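Local coordinates for tyrosine specific protein phosphatase, putative (Trypanosoma brucei, PDB 3M4U) that is a protein tyrosine phosphatase that dephosphorylates the nucleolar protein NOPP44/46 and acts as a life-cycle switch in the parasite, at residues Y280-I283 with Y284-L288; T255-T258 with V259-V263; E165-A168 with E169-I172. All blocks are in the same frame, centred on the assembly; numbering follows the deposited sequence.

Interaction 1. Residues Y280-I283 with Y284-L288; sequences YAVI and YMTVL
Tyr280 presents one face of its ring to the edge of Tyr284, an edge-to-face (T-shaped) pair with planes at 84° and centroids 5.4 Å apart. The CE2 corner of Tyr284 makes the closest approach, 3.6 Å from CE2 of Tyr280, and CD2 sits over the rim of that face. One helical turn apart, the two side chains run side by side and point the same way, and both hydroxyls bond to the same carboxylate oxygen, OE1 of Glu24. A chi1 of -172° turns the Tyr280 ring off the backbone N and along the flank where the next turn brings Tyr284. Beyond the rings, Met285 N donates to Ala281 O at 2.8 Å, and the methionine CE ends 4.2 Å from Ala281 CB. Val282 O is gripped twice: Thr286 N lies 2.9 Å from it and Thr286 OG1 2.8 Å, the hydroxyl standing above the carbonyl plane. This second bond satisfies the threonine hydroxyl within the buried face of the helix. All of this belongs to helix 277-290, which packs between several others. The tyrosines meet helix 14-31, where Phe25 joins the Tyr280 ring, as well as helix 258-269, while Val282, Thr286 and Val287 rest on helix 234-250.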
# COMPACT_ATOMS: atom_id res chain seq x y z
N TYR A 280 -6.65 -5.80 -10.57
CA TYR A 280 -7.80 -4.98 -10.90
C TYR A 280 -9.05 -5.77 -10.60
O TYR A 280 -10.00 -5.25 -10.01
CB TYR A 280 -7.77 -4.60 -12.38
CG TYR A 280 -8.82 -3.58 -12.82
CD1 TYR A 280 -8.97 -2.37 -12.15
CD2 TYR A 280 -9.64 -3.83 -13.93
CE1 TYR A 280 -9.91 -1.44 -12.54
CE2 TYR A 280 -10.59 -2.89 -14.34
CZ TYR A 280 -10.71 -1.70 -13.63
OH TYR A 280 -11.64 -0.75 -14.01
N ALA A 281 -9.03 -7.04 -10.99
CA ALA A 281 -10.16 -7.93 -10.77
C ALA A 281 -10.52 -8.09 -9.29
O ALA A 281 -11.70 -8.10 -8.92
CB ALA A 281 -9.88 -9.28 -11.39
N VAL A 282 -9.50 -8.22 -8.45
CA VAL A 282 -9.71 -8.32 -7.00
C VAL A 282 -10.62 -7.20 -6.49
O VAL A 282 -11.56 -7.44 -5.72
CB VAL A 282 -8.36 -8.33 -6.25
CG1 VAL A 282 -8.52 -7.97 -4.77
CG2 VAL A 282 -7.70 -9.68 -6.42
N ILE A 283 -10.36 -5.97 -6.93
CA ILE A 283 -11.17 -4.82 -6.51
C ILE A 283 -12.65 -4.99 -6.91
O ILE A 283 -13.54 -4.74 -6.09
CB ILE A 283 -10.62 -3.48 -7.06
CG1 ILE A 283 -9.13 -3.38 -6.75
CG2 ILE A 283 -11.34 -2.29 -6.44
CD1 ILE A 283 -8.48 -2.17 -7.37
N TYR A 284 -12.89 -5.43 -8.14
CA TYR A 284 -14.26 -5.68 -8.60
C TYR A 284 -14.89 -6.78 -7.78
O TYR A 284 -16.06 -6.71 -7.43
CB TYR A 284 -14.29 -6.09 -10.07
CG TYR A 284 -14.57 -4.95 -11.03
CD1 TYR A 284 -15.80 -4.30 -11.03
CD2 TYR A 284 -13.59 -4.53 -11.93
CE1 TYR A 284 -16.05 -3.24 -11.90
CE2 TYR A 284 -13.84 -3.48 -12.81
CZ TYR A 284 -15.08 -2.85 -12.80
OH TYR A 284 -15.33 -1.81 -13.67
N MET A 285 -14.10 -7.80 -7.48
CA MET A 285 -14.61 -8.96 -6.79
C MET A 285 -14.91 -8.64 -5.34
O MET A 285 -15.70 -9.32 -4.70
CB MET A 285 -13.61 -10.10 -6.85
CG MET A 285 -13.44 -10.73 -8.22
SD MET A 285 -12.21 -12.05 -8.07
CE MET A 285 -12.05 -12.56 -9.78
N THR A 286 -14.27 -7.60 -4.81
CA THR A 286 -14.51 -7.19 -3.45
C THR A 286 -15.85 -6.51 -3.43
O THR A 286 -16.68 -6.76 -2.56
CB THR A 286 -13.43 -6.19 -2.96
OG1 THR A 286 -12.14 -6.80 -3.07
CG2 THR A 286 -13.68 -5.81 -1.50
N VAL A 287 -16.07 -5.65 -4.42
CA VAL A 287 -17.36 -4.98 -4.64
C VAL A 287 -18.53 -5.94 -4.87
O VAL A 287 -19.53 -5.89 -4.16
CB VAL A 287 -17.28 -4.05 -5.86
CG1 VAL A 287 -18.67 -3.47 -6.19
CG2 VAL A 287 -16.26 -2.95 -5.61
N LEU A 288 -18.39 -6.80 -5.89
CA LEU A 288 -19.41 -7.78 -6.20
C LEU A 288 -19.71 -8.65 -4.98
O LEU A 288 -20.87 -8.92 -4.66
CB LEU A 288 -18.97 -8.67 -7.38
CG LEU A 288 -18.68 -7.97 -8.71
CD1 LEU A 288 -17.99 -8.89 -9.69
CD2 LEU A 288 -19.94 -7.36 -9.34

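Interaction 2. Residues T255-T258 with V259-V263; sequences TDST and VYSIV
Val259 follows Thr258 into the helix, where the threonine methyl will meet Ile262 one turn further on; the valine side chain touches the tyrosines of helix 277-290, Tyr280 and Tyr284. Tyr260 follows, and its amide is served by a water: Tyr260 N donates to water 1 at 3.0 Å, and the same water donates to Asp256 O at 3.1 Å, bridging the first turn of the helix to the bend before it. The extended first torsion of Tyr260 (chi1 -176°) carries the ring away from the bend and against Glu24 and Leu28 of helix 14-31. The bend itself is a type I beta turn from Thr255 to Thr258 that leads into helix 258-269. Ser257 occupies the N-cap position, yet its hydroxyl makes no capping bond. Within the turn, Thr258 OG1 accepts from Thr255 N at 2.7 Å, and Asp256 is tied to Arg20 by a salt bridge. Ser261 comes next and holds Ser257 O with two donors, its N at 3.0 Å and its OG at 3.1 Å, which reach the oxygen from opposite faces of the carbonyl plane. Ile262 N then bonds to Thr258 O at 3.0 Å, nearly straight at hydrogen (165°). The isoleucine lies alongside Thr258, its CD1 3.7 Å from the threonine CG2, on the flank covered by helix 234-250, where Ile262 touches Ala244 and Ala245, and Thr258 touches His248. Val263 carries the helix on, its N 3.1 Å from Val259 O, and its side chain touches Tyr280 and Leu28.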
# COMPACT_ATOMS: atom_id res chain seq x y z
N THR A 255 -21.68 3.23 -8.23
CA THR A 255 -22.03 3.59 -9.60
C THR A 255 -21.33 2.62 -10.57
O THR A 255 -20.39 1.92 -10.19
CB THR A 255 -21.59 5.05 -9.88
OG1 THR A 255 -22.74 5.90 -9.98
CG2 THR A 255 -20.74 5.17 -11.13
N ASP A 256 -21.79 2.56 -11.81
CA ASP A 256 -21.22 1.63 -12.78
C ASP A 256 -19.72 1.84 -13.03
O ASP A 256 -18.99 0.89 -13.34
CB ASP A 256 -21.97 1.70 -14.12
CG ASP A 256 -21.40 0.75 -15.16
OD1 ASP A 256 -21.30 -0.46 -14.88
OD2 ASP A 256 -21.02 1.22 -16.25
N SER A 257 -19.27 3.08 -12.92
CA SER A 257 -17.87 3.39 -13.17
C SER A 257 -17.07 3.63 -11.88
O SER A 257 -15.99 4.24 -11.93
CB SER A 257 -17.74 4.60 -14.10
OG SER A 257 -18.23 5.77 -13.45
N THR A 258 -17.59 3.17 -10.75
CA THR A 258 -16.97 3.45 -9.45
C THR A 258 -15.55 2.89 -9.34
O THR A 258 -14.60 3.63 -9.07
CB THR A 258 -17.82 2.93 -8.27
OG1 THR A 258 -18.99 3.76 -8.13
CG2 THR A 258 -17.01 2.94 -6.96
N VAL A 259 -15.42 1.58 -9.59
CA VAL A 259 -14.12 0.92 -9.60
C VAL A 259 -13.17 1.57 -10.59
O VAL A 259 -12.03 1.89 -10.27
CB VAL A 259 -14.27 -0.58 -9.90
CG1 VAL A 259 -12.91 -1.22 -10.18
CG2 VAL A 259 -14.97 -1.27 -8.74
N TYR A 260 -13.66 1.79 -11.80
CA TYR A 260 -12.83 2.36 -12.84
C TYR A 260 -12.21 3.70 -12.43
O TYR A 260 -11.02 3.95 -12.66
CB TYR A 260 -13.62 2.56 -14.12
CG TYR A 260 -12.72 3.05 -15.22
CD1 TYR A 260 -12.15 2.16 -16.11
CD2 TYR A 260 -12.39 4.40 -15.31
CE1 TYR A 260 -11.31 2.60 -17.11
CE2 TYR A 260 -11.55 4.85 -16.30
CZ TYR A 260 -11.01 3.95 -17.20
OH TYR A 260 -10.16 4.40 -18.18
N SER A 261 -13.03 4.56 -11.85
CA SER A 261 -12.58 5.91 -11.52
C SER A 261 -11.62 5.89 -10.35
O SER A 261 -10.62 6.62 -10.34
CB SER A 261 -13.77 6.81 -11.20
OG SER A 261 -14.59 6.96 -12.35
N ILE A 262 -11.94 5.06 -9.36
CA ILE A 262 -11.10 4.92 -8.19
C ILE A 262 -9.70 4.55 -8.64
O ILE A 262 -8.71 5.13 -8.18
CB ILE A 262 -11.62 3.85 -7.24
CG1 ILE A 262 -12.84 4.38 -6.49
CG2 ILE A 262 -10.54 3.43 -6.26
CD1 ILE A 262 -13.55 3.32 -5.70
N VAL A 263 -9.61 3.61 -9.57
CA VAL A 263 -8.31 3.19 -10.03
C VAL A 263 -7.64 4.29 -10.87
O VAL A 263 -6.44 4.55 -10.73
CB VAL A 263 -8.35 1.86 -10.78
CG1 VAL A 263 -6.99 1.56 -11.39
CG2 VAL A 263 -8.75 0.74 -9.85
O HOH W 1 -16.18 0.26 -12.30

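Interaction 3. Residues E165-A168 with E169-I172; sequences EVDA and ELDI
A chi1 of -171° places CG of Asp167 opposite the residue's own amide nitrogen and swings the carboxylate over the turn that follows, while Leu170 places CG beside its own N and lays its side chain obliquely across that carboxylate. OD1 of Asp167 then rests 3.5 Å from CD1 of Leu170. Asp167 OD2 receives two amides: Leu170 N at 3.1 Å, coming from well above the carboxylate plane, and a weak bond from Glu169 N, also at 3.1 Å. The turn joins strands 165-167 and 172-180 in a beta hairpin. Asp167 and Ile172 form an antiparallel hydrogen-bonded pair, with Asp167 N 2.9 Å from Ile172 O and Ile172 N 3.3 Å from Asp167 O. Asp171 also faces Asp167, giving a G1 beta bulge, and its left-handed backbone (phi 55°, psi 46°) bends the chain back into the strand. Leu170 and Ile172 pack on helix 206-217. In chemical terms, one firm and one weak amide bond to Asp167 OD2 probably stabilise its negative charge, while the exposed Glu169 carboxylate, OE1 of which is 5.9 Å from Asp167 OD2, may add mild repulsion.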
# COMPACT_ATOMS: atom_id res chain seq x y z
N GLU A 165 1.68 -10.03 17.81
CA GLU A 165 0.88 -11.24 17.65
C GLU A 165 0.93 -11.77 16.23
O GLU A 165 1.10 -11.02 15.28
CB GLU A 165 -0.58 -11.05 18.10
CG GLU A 165 -1.04 -9.61 18.22
CD GLU A 165 -2.56 -9.51 18.33
OE1 GLU A 165 -3.27 -10.51 18.08
OE2 GLU A 165 -3.05 -8.40 18.66
N VAL A 166 0.75 -13.08 16.09
CA VAL A 166 0.80 -13.75 14.80
C VAL A 166 -0.50 -14.49 14.53
O VAL A 166 -0.81 -15.45 15.23
CB VAL A 166 1.92 -14.81 14.75
CG1 VAL A 166 1.80 -15.65 13.48
CG2 VAL A 166 3.28 -14.16 14.83
N ASP A 167 -1.25 -14.07 13.52
CA ASP A 167 -2.40 -14.86 13.09
C ASP A 167 -1.96 -15.81 12.00
O ASP A 167 -1.85 -15.43 10.83
CB ASP A 167 -3.54 -13.98 12.59
CG ASP A 167 -4.82 -14.76 12.35
OD1 ASP A 167 -5.90 -14.17 12.59
OD2 ASP A 167 -4.75 -15.95 11.91
N ALA A 168 -1.70 -17.05 12.40
CA ALA A 168 -1.14 -18.04 11.49
C ALA A 168 -2.05 -18.37 10.30
O ALA A 168 -1.56 -18.69 9.21
CB ALA A 168 -0.76 -19.30 12.26
N GLU A 169 -3.36 -18.31 10.50
CA GLU A 169 -4.27 -18.69 9.42
C GLU A 169 -4.42 -17.59 8.37
O GLU A 169 -4.54 -17.86 7.16
CB GLU A 169 -5.64 -19.11 9.95
CG GLU A 169 -5.60 -20.36 10.81
CD GLU A 169 -6.94 -21.07 10.86
OE1 GLU A 169 -7.91 -20.58 10.23
OE2 GLU A 169 -7.01 -22.14 11.50
N LEU A 170 -4.41 -16.35 8.83
CA LEU A 170 -4.56 -15.23 7.92
C LEU A 170 -3.20 -14.73 7.40
O LEU A 170 -3.15 -13.85 6.54
CB LEU A 170 -5.34 -14.09 8.58
CG LEU A 170 -6.77 -14.44 9.03
CD1 LEU A 170 -7.43 -13.20 9.58
CD2 LEU A 170 -7.62 -15.04 7.88
N ASP A 171 -2.12 -15.30 7.91
CA ASP A 171 -0.77 -14.87 7.53
C ASP A 171 -0.55 -13.37 7.75
O ASP A 171 -0.01 -12.66 6.89
CB ASP A 171 -0.48 -15.23 6.08
CG ASP A 171 0.34 -16.49 5.96
OD1 ASP A 171 0.78 -17.01 7.01
OD2 ASP A 171 0.55 -16.95 4.82
N ILE A 172 -0.98 -12.90 8.92
CA ILE A 172 -0.90 -11.50 9.30
C ILE A 172 -0.19 -11.36 10.64
O ILE A 172 -0.64 -11.90 11.65
CB ILE A 172 -2.31 -10.86 9.36
CG1 ILE A 172 -2.95 -10.85 7.97
CG2 ILE A 172 -2.27 -9.46 9.99
CD1 ILE A 172 -4.40 -10.44 7.93

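How the interactions relate
Interactions 1 and 2 share one patch of the helical part of the domain, their centres about 11 Å apart. Helices 258-269 and 277-290, consecutive in the chain, meet there: Tyr284 CE2 lies 3.6 Å from Val259 CG1, and Tyr280 CE1 is 3.7 Å from Val263 CG2. Both interactions also rest on helix 234-250, whose N-terminal end carries the last residues of the HCX5R signature that forms the phosphate-binding loop in this family, so this patch backs the helix leading out of the signature motif. Interaction 3 stands apart at the surface, in a hairpin of the mixed sheet, its nearest atoms about 14 Å from interaction 1 and about 21 Å from interaction 2.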